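Local coordinates for protein transcriptional regulator (Enterococcus faecalis, PDB 3QFI) that is of unknown function but belongs to the LytR-CpsA-Psr family and folds around a mixed beta sheet flanked by helices, at residues Met27-Thr31 against Ser108-Lys112; Leu114-Asp119 against Leu147-Leu153; Gln231-Tyr235 against Gln245-Ser251. All blocks are in the same frame, centred on the assembly; numbering follows the deposited sequence.

Interaction 1. Residues Met27-Thr31 against Ser108-Lys112; sequences MGIDT and SINMK
Thr31 lies over one face of the flat Asn110 carboxamide. Its OG1 stands almost straight above Asn110 CG, at 3.3 Å, and its CG2 sits over the ND2 half. The two side chains run roughly perpendicular to each other. At the oxygen end of the amide, OD1 takes a weak hydrogen bond from Asn203. A second flat group, the Asp30 carboxylate, has Met111 CG over one face, 3.8 Å from Asp30 CG. Asp30 OD2 also accepts from Gly32 N. The Met111 chain bends at chi2 (-56°) and chi3 (95°), which curls CE back to within 3.8 Å of Ile29 O. These groups stand at the ends of two parallel neighbours in the central mixed sheet, strands 22-28 and 105-109. Ile109 N bonds Met27 O at 3.0 Å, and Ile29 N bonds Ile109 O at 3.2 Å. Met27 and Ser108 share one face of the sheet; Ile109 is on the other. Helix 80-98 packs on Met27 and Ile29 through Tyr83. Asn110 is the N-cap residue of helix 111-120, but its side chain makes no capping bond. A water accepts from Met111 N (2.9 Å) and hydrogen-bonds to Thr31 OG1 (2.9 Å), linking the two segments.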
loop_
_atom_site.group_PDB
_atom_site.type_symbol
_atom_site.label_atom_id
_atom_site.label_comp_id
_atom_site.label_asym_id
_atom_site.label_seq_id
_atom_site.Cartn_x
_atom_site.Cartn_y
_atom_site.Cartn_z
ATOM N N MET A 27 2.306 -1.989 5.330
ATOM C CA MET A 27 2.232 -3.439 5.119
ATOM C C MET A 27 1.297 -4.085 6.130
ATOM O O MET A 27 1.267 -3.699 7.291
ATOM C CB MET A 27 3.611 -4.099 5.243
ATOM C CG MET A 27 4.717 -3.474 4.398
ATOM S SD MET A 27 6.180 -4.534 4.324
ATOM C CE MET A 27 6.731 -4.509 6.047
ATOM N N GLY A 28 0.534 -5.064 5.660
ATOM C CA GLY A 28 -0.393 -5.801 6.496
ATOM C C GLY A 28 0.056 -7.250 6.455
ATOM O O GLY A 28 -0.247 -7.973 5.510
ATOM N N ILE A 29 0.807 -7.653 7.478
ATOM C CA ILE A 29 1.350 -9.000 7.600
ATOM C C ILE A 29 0.468 -9.839 8.500
ATOM O O ILE A 29 0.000 -9.368 9.527
ATOM C CB ILE A 29 2.768 -8.982 8.230
ATOM C CG1 ILE A 29 3.661 -7.992 7.491
ATOM C CG2 ILE A 29 3.390 -10.376 8.162
ATOM C CD1 ILE A 29 3.827 -8.316 6.029
ATOM N N ASP A 30 0.252 -11.090 8.114
ATOM C CA ASP A 30 -0.569 -11.996 8.907
ATOM C C ASP A 30 0.343 -12.907 9.721
ATOM O O ASP A 30 0.827 -13.933 9.243
ATOM C CB ASP A 30 -1.466 -12.819 7.988
ATOM C CG ASP A 30 -2.634 -13.432 8.721
ATOM O OD1 ASP A 30 -3.607 -13.820 8.038
ATOM O OD2 ASP A 30 -2.589 -13.535 9.972
ATOM N N THR A 31 0.567 -12.517 10.963
ATOM C CA THR A 31 1.433 -13.248 11.860
ATOM C C THR A 31 0.786 -14.505 12.456
ATOM O O THR A 31 1.438 -15.270 13.171
ATOM C CB THR A 31 1.879 -12.319 12.978
ATOM O OG1 THR A 31 0.748 -11.564 13.442
ATOM C CG2 THR A 31 2.933 -11.363 12.469
ATOM N N SER A 108 4.313 -1.698 9.713
ATOM C CA SER A 108 3.883 -3.094 9.677
ATOM C C SER A 108 2.772 -3.230 10.697
ATOM O O SER A 108 2.971 -2.911 11.875
ATOM C CB SER A 108 5.010 -4.047 10.081
ATOM O OG SER A 108 5.986 -4.189 9.074
ATOM N N ILE A 109 1.615 -3.711 10.251
ATOM C CA ILE A 109 0.460 -3.888 11.126
ATOM C C ILE A 109 -0.045 -5.329 11.039
ATOM O O ILE A 109 -0.156 -5.888 9.942
ATOM C CB ILE A 109 -0.698 -2.957 10.710
ATOM C CG1 ILE A 109 -0.120 -1.646 10.147
ATOM C CG2 ILE A 109 -1.622 -2.704 11.915
ATOM C CD1 ILE A 109 -1.163 -0.635 9.647
ATOM N N ASN A 110 -0.334 -5.920 12.198
ATOM C CA ASN A 110 -0.871 -7.281 12.309
ATOM C C ASN A 110 -2.366 -7.210 12.065
ATOM O O ASN A 110 -2.932 -6.131 11.961
ATOM C CB ASN A 110 -0.698 -7.829 13.729
ATOM C CG ASN A 110 0.704 -8.270 14.024
ATOM O OD1 ASN A 110 1.014 -8.661 15.159
ATOM N ND2 ASN A 110 1.571 -8.224 13.010
ATOM N N MET A 111 -2.996 -8.373 12.019
ATOM C CA MET A 111 -4.428 -8.446 11.835
ATOM C C MET A 111 -5.111 -8.080 13.159
ATOM O O MET A 111 -6.239 -7.577 13.175
ATOM C CB MET A 111 -4.819 -9.850 11.356
ATOM C CG MET A 111 -4.285 -10.182 9.956
ATOM S SD MET A 111 -4.775 -8.987 8.653
ATOM C CE MET A 111 -3.329 -7.862 8.603
ATOM N N LYS A 112 -4.424 -8.326 14.273
ATOM C CA LYS A 112 -4.950 -7.972 15.597
ATOM C C LYS A 112 -4.834 -6.462 15.779
ATOM O O LYS A 112 -5.730 -5.824 16.320
ATOM C CB LYS A 112 -4.161 -8.668 16.717
ATOM C CG LYS A 112 -4.604 -10.095 17.009
ATOM C CD LYS A 112 -3.772 -10.731 18.119
ATOM C CE LYS A 112 -4.403 -12.032 18.592
ATOM N NZ LYS A 112 -5.732 -11.790 19.222
HETATM O O HOH W 1 -1.911 -11.047 12.407
#

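Interaction 2. Residues Leu114-Asp119 against Leu147-Leu153; sequences LKDLID and LDGTTGL
Lys115 and Thr150 run alongside each other in one direction. The lysine chain runs out along the Gly149 backbone, with CG against Gly149 C. It is extended as far as CE and then bends at chi4 (51°), which turns NZ to Thr150 OG1 for a hydrogen bond of 3.1 Å. Asp119 and Asp148 are likewise neighbours with a shared heading, but their carboxylate planes are 70° apart. Asp119 OD1 accepts from Gly149 N at 2.7 Å, with the donor above the carboxylate plane. Asp148 turns its OD2 to its own segment, where it has two donors. Thr151 N (2.6 Å) comes on the syn side, 22° out of the carboxylate plane, and Thr151 OG1 (2.8 Å) from above that plane. The bond from Thr151 N caps the start of helix 150-156. Leu114 and Leu153 pass antiparallel and meet CD2 to CD2 at 3.7 Å. Ile118 sets CG2 against the Asp148 carbonyl and CD1 against Gly152 CA. No side chain separates the backbones at Gly149, so its CA comes 3.9 Å from Lys115 CA. Helix 166-184 touches Ile118 through Ile180. The contact thus joins helix 111-120 to the beginning of helix 150-156. Lys115 NZ also makes a long salt bridge to Asp119 OD2. Lys115 and the Gly149 N-H would probably offset the nearby Asp148 carboxylate at Asp119.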
loop_
_atom_site.group_PDB
_atom_site.type_symbol
_atom_site.label_atom_id
_atom_site.label_comp_id
_atom_site.label_asym_id
_atom_site.label_seq_id
_atom_site.Cartn_x
_atom_site.Cartn_y
_atom_site.Cartn_z
ATOM N N LEU A 114 -4.649 -4.224 13.309
ATOM C CA LEU A 114 -5.522 -3.561 12.364
ATOM C C LEU A 114 -6.945 -3.610 12.885
ATOM O O LEU A 114 -7.745 -2.708 12.626
ATOM C CB LEU A 114 -5.452 -4.211 10.981
ATOM C CG LEU A 114 -6.543 -3.736 10.007
ATOM C CD1 LEU A 114 -6.626 -2.214 9.967
ATOM C CD2 LEU A 114 -6.256 -4.301 8.630
ATOM N N LYS A 115 -7.272 -4.658 13.625
ATOM C CA LYS A 115 -8.617 -4.750 14.160
ATOM C C LYS A 115 -8.791 -3.752 15.305
ATOM O O LYS A 115 -9.854 -3.151 15.439
ATOM C CB LYS A 115 -8.900 -6.178 14.624
ATOM C CG LYS A 115 -10.125 -6.321 15.490
ATOM C CD LYS A 115 -10.271 -7.767 15.948
ATOM C CE LYS A 115 -11.085 -7.849 17.227
ATOM N NZ LYS A 115 -12.359 -7.094 17.089
ATOM N N ASP A 116 -7.742 -3.550 16.105
ATOM C CA ASP A 116 -7.818 -2.615 17.223
ATOM C C ASP A 116 -7.753 -1.158 16.763
ATOM O O ASP A 116 -8.285 -0.264 17.424
ATOM C CB ASP A 116 -6.695 -2.874 18.233
ATOM C CG ASP A 116 -6.875 -2.079 19.530
ATOM O OD1 ASP A 116 -7.930 -2.245 20.188
ATOM O OD2 ASP A 116 -5.965 -1.295 19.905
ATOM N N LEU A 117 -7.098 -0.923 15.634
ATOM C CA LEU A 117 -6.976 0.420 15.092
ATOM C C LEU A 117 -8.331 0.893 14.585
ATOM O O LEU A 117 -8.648 2.079 14.644
ATOM C CB LEU A 117 -5.962 0.433 13.947
ATOM C CG LEU A 117 -5.708 1.769 13.237
ATOM C CD1 LEU A 117 -5.229 2.803 14.231
ATOM C CD2 LEU A 117 -4.676 1.573 12.120
ATOM N N ILE A 118 -9.132 -0.038 14.082
ATOM C CA ILE A 118 -10.439 0.318 13.574
ATOM C C ILE A 118 -11.355 0.624 14.748
ATOM O O ILE A 118 -12.124 1.583 14.701
ATOM C CB ILE A 118 -11.008 -0.811 12.684
ATOM C CG1 ILE A 118 -10.091 -0.995 11.466
ATOM C CG2 ILE A 118 -12.421 -0.468 12.221
ATOM C CD1 ILE A 118 -10.545 -2.056 10.479
ATOM N N ASP A 119 -11.251 -0.156 15.820
ATOM C CA ASP A 119 -12.086 0.091 16.997
ATOM C C ASP A 119 -11.628 1.292 17.818
ATOM O O ASP A 119 -12.438 1.958 18.452
ATOM C CB ASP A 119 -12.128 -1.144 17.893
ATOM C CG ASP A 119 -12.831 -2.307 17.233
ATOM O OD1 ASP A 119 -13.827 -2.057 16.515
ATOM O OD2 ASP A 119 -12.400 -3.464 17.430
ATOM N N LEU A 147 -18.293 -0.044 9.926
ATOM C CA LEU A 147 -17.469 -1.214 10.192
ATOM C C LEU A 147 -16.643 -1.130 11.474
ATOM O O LEU A 147 -16.110 -0.076 11.818
ATOM C CB LEU A 147 -16.547 -1.446 9.004
ATOM C CG LEU A 147 -16.784 -2.759 8.257
ATOM C CD1 LEU A 147 -18.268 -3.018 8.065
ATOM C CD2 LEU A 147 -16.063 -2.691 6.925
ATOM N N ASP A 148 -16.541 -2.253 12.179
ATOM C CA ASP A 148 -15.765 -2.312 13.409
ATOM C C ASP A 148 -14.448 -3.044 13.139
ATOM O O ASP A 148 -14.055 -3.211 11.984
ATOM C CB ASP A 148 -16.555 -3.026 14.517
ATOM C CG ASP A 148 -16.830 -4.488 14.208
ATOM O OD1 ASP A 148 -17.266 -5.228 15.123
ATOM O OD2 ASP A 148 -16.616 -4.910 13.054
ATOM N N GLY A 149 -13.760 -3.472 14.193
ATOM C CA GLY A 149 -12.506 -4.178 14.000
ATOM C C GLY A 149 -12.736 -5.550 13.402
ATOM O O GLY A 149 -12.019 -5.981 12.498
ATOM N N THR A 150 -13.751 -6.241 13.910
ATOM C CA THR A 150 -14.083 -7.573 13.430
ATOM C C THR A 150 -14.536 -7.554 11.977
ATOM O O THR A 150 -13.843 -8.080 11.115
ATOM C CB THR A 150 -15.204 -8.208 14.280
ATOM O OG1 THR A 150 -14.816 -8.224 15.661
ATOM C CG2 THR A 150 -15.477 -9.632 13.818
ATOM N N THR A 151 -15.694 -6.944 11.707
ATOM C CA THR A 151 -16.229 -6.881 10.339
ATOM C C THR A 151 -15.349 -6.025 9.439
ATOM O O THR A 151 -15.570 -5.939 8.227
ATOM C CB THR A 151 -17.686 -6.316 10.272
ATOM O OG1 THR A 151 -17.675 -4.903 10.501
ATOM C CG2 THR A 151 -18.578 -6.994 11.296
ATOM N N GLY A 152 -14.359 -5.379 10.042
ATOM C CA GLY A 152 -13.443 -4.556 9.279
ATOM C C GLY A 152 -12.415 -5.459 8.623
ATOM O O GLY A 152 -12.068 -5.264 7.462
ATOM N N LEU A 153 -11.926 -6.458 9.351
ATOM C CA LEU A 153 -10.945 -7.369 8.772
ATOM C C LEU A 153 -11.518 -8.169 7.625
ATOM O O LEU A 153 -10.840 -8.410 6.630
ATOM C CB LEU A 153 -10.406 -8.351 9.810
ATOM C CG LEU A 153 -9.296 -7.836 10.715
ATOM C CD1 LEU A 153 -8.708 -9.021 11.477
ATOM C CD2 LEU A 153 -8.209 -7.151 9.867
#

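Interaction 3. Residues Gln231-Tyr235 against Gln245-Ser251; sequences QLQGY and QVLDPNS
The first torsions of Tyr235 and Asp248 turn the phenol and the carboxylate toward each other. Tyr235 CG lies beside the backbone N (chi1 -60°), and Asp248 CG is anti to its own N (chi1 178°). The tyrosine OH thereby reaches Asp248 OD2 and donates a hydrogen bond of 2.7 Å to its anti lone pair. The carboxylate oxygen sits at the ring edge, near the ring plane, and the two planes are 48° apart. The other oxygen, OD1, caps helix 249-262. It accepts from Ser251 N at 2.9 Å and, weakly, from Asn250 N. Asp248 is therefore the N-cap and also ties the helix start to the hairpin. Its backbone N donates to Gln233 O at 3.0 Å, in a nearly straight bond. In the hairpin, Tyr235 and Val246 are an antiparallel hydrogen-bonded pair, and Gly234 and Leu247 a non-hydrogen-bonded one. Ser251 OG lies over the face of the Gln233 amide, 3.2 Å from NE2, and the angle there is too poor for a hydrogen bond. Leu247 CD2 packs on Leu232 CB at 3.9 Å. Leu247 lies on one face of the hairpin, where it and Leu232 touch Ile66. Gln245 shares backbone bonds with Asp65 and Leu67. Tyr235 and Val246 lie on the opposite face, where Tyr279 of helix 269-280 packs on both and on Pro249.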
loop_
_atom_site.group_PDB
_atom_site.type_symbol
_atom_site.label_atom_id
_atom_site.label_comp_id
_atom_site.label_asym_id
_atom_site.label_seq_id
_atom_site.Cartn_x
_atom_site.Cartn_y
_atom_site.Cartn_z
ATOM N N GLN A 231 -3.139 2.642 -10.220
ATOM C CA GLN A 231 -3.077 1.213 -10.504
ATOM C C GLN A 231 -1.881 0.888 -11.396
ATOM O O GLN A 231 -1.526 1.655 -12.299
ATOM C CB GLN A 231 -4.370 0.736 -11.187
ATOM C CG GLN A 231 -4.669 1.387 -12.547
ATOM C CD GLN A 231 -5.592 0.547 -13.436
ATOM O OE1 GLN A 231 -5.212 -0.531 -13.910
ATOM N NE2 GLN A 231 -6.811 1.039 -13.658
ATOM N N LEU A 232 -1.253 -0.251 -11.130
ATOM C CA LEU A 232 -0.114 -0.692 -11.919
ATOM C C LEU A 232 -0.609 -1.655 -12.985
ATOM O O LEU A 232 -1.132 -2.728 -12.677
ATOM C CB LEU A 232 0.940 -1.371 -11.029
ATOM C CG LEU A 232 1.932 -0.438 -10.326
ATOM C CD1 LEU A 232 2.791 -1.224 -9.365
ATOM C CD2 LEU A 232 2.800 0.271 -11.368
ATOM N N GLN A 233 -0.457 -1.242 -14.239
ATOM C CA GLN A 233 -0.870 -2.043 -15.383
ATOM C C GLN A 233 0.143 -3.154 -15.617
ATOM O O GLN A 233 1.351 -2.907 -15.637
ATOM C CB GLN A 233 -0.966 -1.159 -16.629
ATOM C CG GLN A 233 -2.072 -0.108 -16.569
ATOM C CD GLN A 233 -1.937 0.938 -17.657
ATOM O OE1 GLN A 233 -1.723 0.609 -18.824
ATOM N NE2 GLN A 233 -2.069 2.205 -17.282
ATOM N N GLY A 234 -0.361 -4.374 -15.786
ATOM C CA GLY A 234 0.494 -5.525 -16.019
ATOM C C GLY A 234 -0.163 -6.559 -16.921
ATOM O O GLY A 234 -1.220 -6.311 -17.508
ATOM N N TYR A 235 0.462 -7.724 -17.037
ATOM C CA TYR A 235 -0.071 -8.795 -17.870
ATOM C C TYR A 235 0.036 -10.111 -17.119
ATOM O O TYR A 235 0.876 -10.261 -16.227
ATOM C CB TYR A 235 0.725 -8.905 -19.172
ATOM C CG TYR A 235 0.720 -7.656 -20.018
ATOM C CD1 TYR A 235 -0.429 -7.261 -20.712
ATOM C CD2 TYR A 235 1.871 -6.867 -20.126
ATOM C CE1 TYR A 235 -0.435 -6.109 -21.497
ATOM C CE2 TYR A 235 1.883 -5.713 -20.907
ATOM C CZ TYR A 235 0.719 -5.337 -21.591
ATOM O OH TYR A 235 0.724 -4.180 -22.343
ATOM N N GLN A 245 2.931 -11.841 -12.704
ATOM C CA GLN A 245 2.351 -10.723 -13.428
ATOM C C GLN A 245 3.503 -9.834 -13.905
ATOM O O GLN A 245 4.270 -9.302 -13.091
ATOM C CB GLN A 245 1.405 -9.945 -12.508
ATOM C CG GLN A 245 0.826 -8.683 -13.108
ATOM C CD GLN A 245 -0.142 -8.002 -12.167
ATOM O OE1 GLN A 245 -0.266 -6.776 -12.167
ATOM N NE2 GLN A 245 -0.843 -8.799 -11.354
ATOM N N VAL A 246 3.644 -9.703 -15.222
ATOM C CA VAL A 246 4.706 -8.877 -15.782
ATOM C C VAL A 246 4.134 -7.512 -16.080
ATOM O O VAL A 246 3.221 -7.381 -16.893
ATOM C CB VAL A 246 5.269 -9.444 -17.089
ATOM C CG1 VAL A 246 6.336 -8.507 -17.631
ATOM C CG2 VAL A 246 5.841 -10.819 -16.860
ATOM N N LEU A 247 4.677 -6.497 -15.421
ATOM C CA LEU A 247 4.200 -5.138 -15.596
ATOM C C LEU A 247 4.527 -4.556 -16.957
ATOM O O LEU A 247 5.556 -4.865 -17.567
ATOM C CB LEU A 247 4.778 -4.232 -14.503
ATOM C CG LEU A 247 4.324 -4.493 -13.063
ATOM C CD1 LEU A 247 5.161 -3.666 -12.108
ATOM C CD2 LEU A 247 2.851 -4.138 -12.912
ATOM N N ASP A 248 3.622 -3.720 -17.447
ATOM C CA ASP A 248 3.864 -3.068 -18.718
ATOM C C ASP A 248 4.911 -2.018 -18.387
ATOM O O ASP A 248 4.699 -1.171 -17.534
ATOM C CB ASP A 248 2.599 -2.414 -19.262
ATOM C CG ASP A 248 2.854 -1.695 -20.569
ATOM O OD1 ASP A 248 3.601 -0.692 -20.541
ATOM O OD2 ASP A 248 2.328 -2.133 -21.622
ATOM N N PRO A 249 6.054 -2.065 -19.063
ATOM C CA PRO A 249 7.122 -1.102 -18.797
ATOM C C PRO A 249 6.778 0.376 -19.008
ATOM O O PRO A 249 7.145 1.224 -18.193
ATOM C CB PRO A 249 8.237 -1.580 -19.720
ATOM C CG PRO A 249 7.476 -2.111 -20.902
ATOM C CD PRO A 249 6.383 -2.913 -20.221
ATOM N N ASN A 250 6.053 0.667 -20.077
ATOM C CA ASN A 250 5.708 2.021 -20.409
ATOM C C ASN A 250 4.612 2.564 -19.400
ATOM O O ASN A 250 4.618 3.709 -18.970
ATOM C CB ASN A 250 5.556 2.148 -21.983
ATOM C CG ASN A 250 4.406 3.017 -22.383
ATOM O OD1 ASN A 250 3.264 2.886 -21.825
ATOM N ND2 ASN A 250 4.657 3.954 -23.338
ATOM N N SER A 251 3.735 1.680 -18.942
ATOM C CA SER A 251 2.757 2.106 -17.942
ATOM C C SER A 251 3.498 2.270 -16.609
ATOM O O SER A 251 3.126 3.115 -15.787
ATOM C CB SER A 251 1.643 1.074 -17.763
ATOM O OG SER A 251 0.948 1.309 -16.551
#

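In the fold
Interactions 1 and 2 follow each other along helix 111-120. The first holds its N-terminal end to the central sheet, and the second packs its next turns on the loop and first turn of helix 150-156. They touch where Met111 O meets Leu153 CD1, at 3.3 Å. Interaction 3 lies on the opposite side of the chain's centre, its own centre about 27 Å from that of interaction 1, and belongs to a separate two-stranded hairpin. All three are partly buried. Interaction 1 combines parallel strand bonds with an exposed end where a water bridges the segments. Interaction 2 uses polar side-chain bonds beside leucine and isoleucine packing. Interaction 3 pairs antiparallel strands and adds a carboxylate that serves both hairpin and helix.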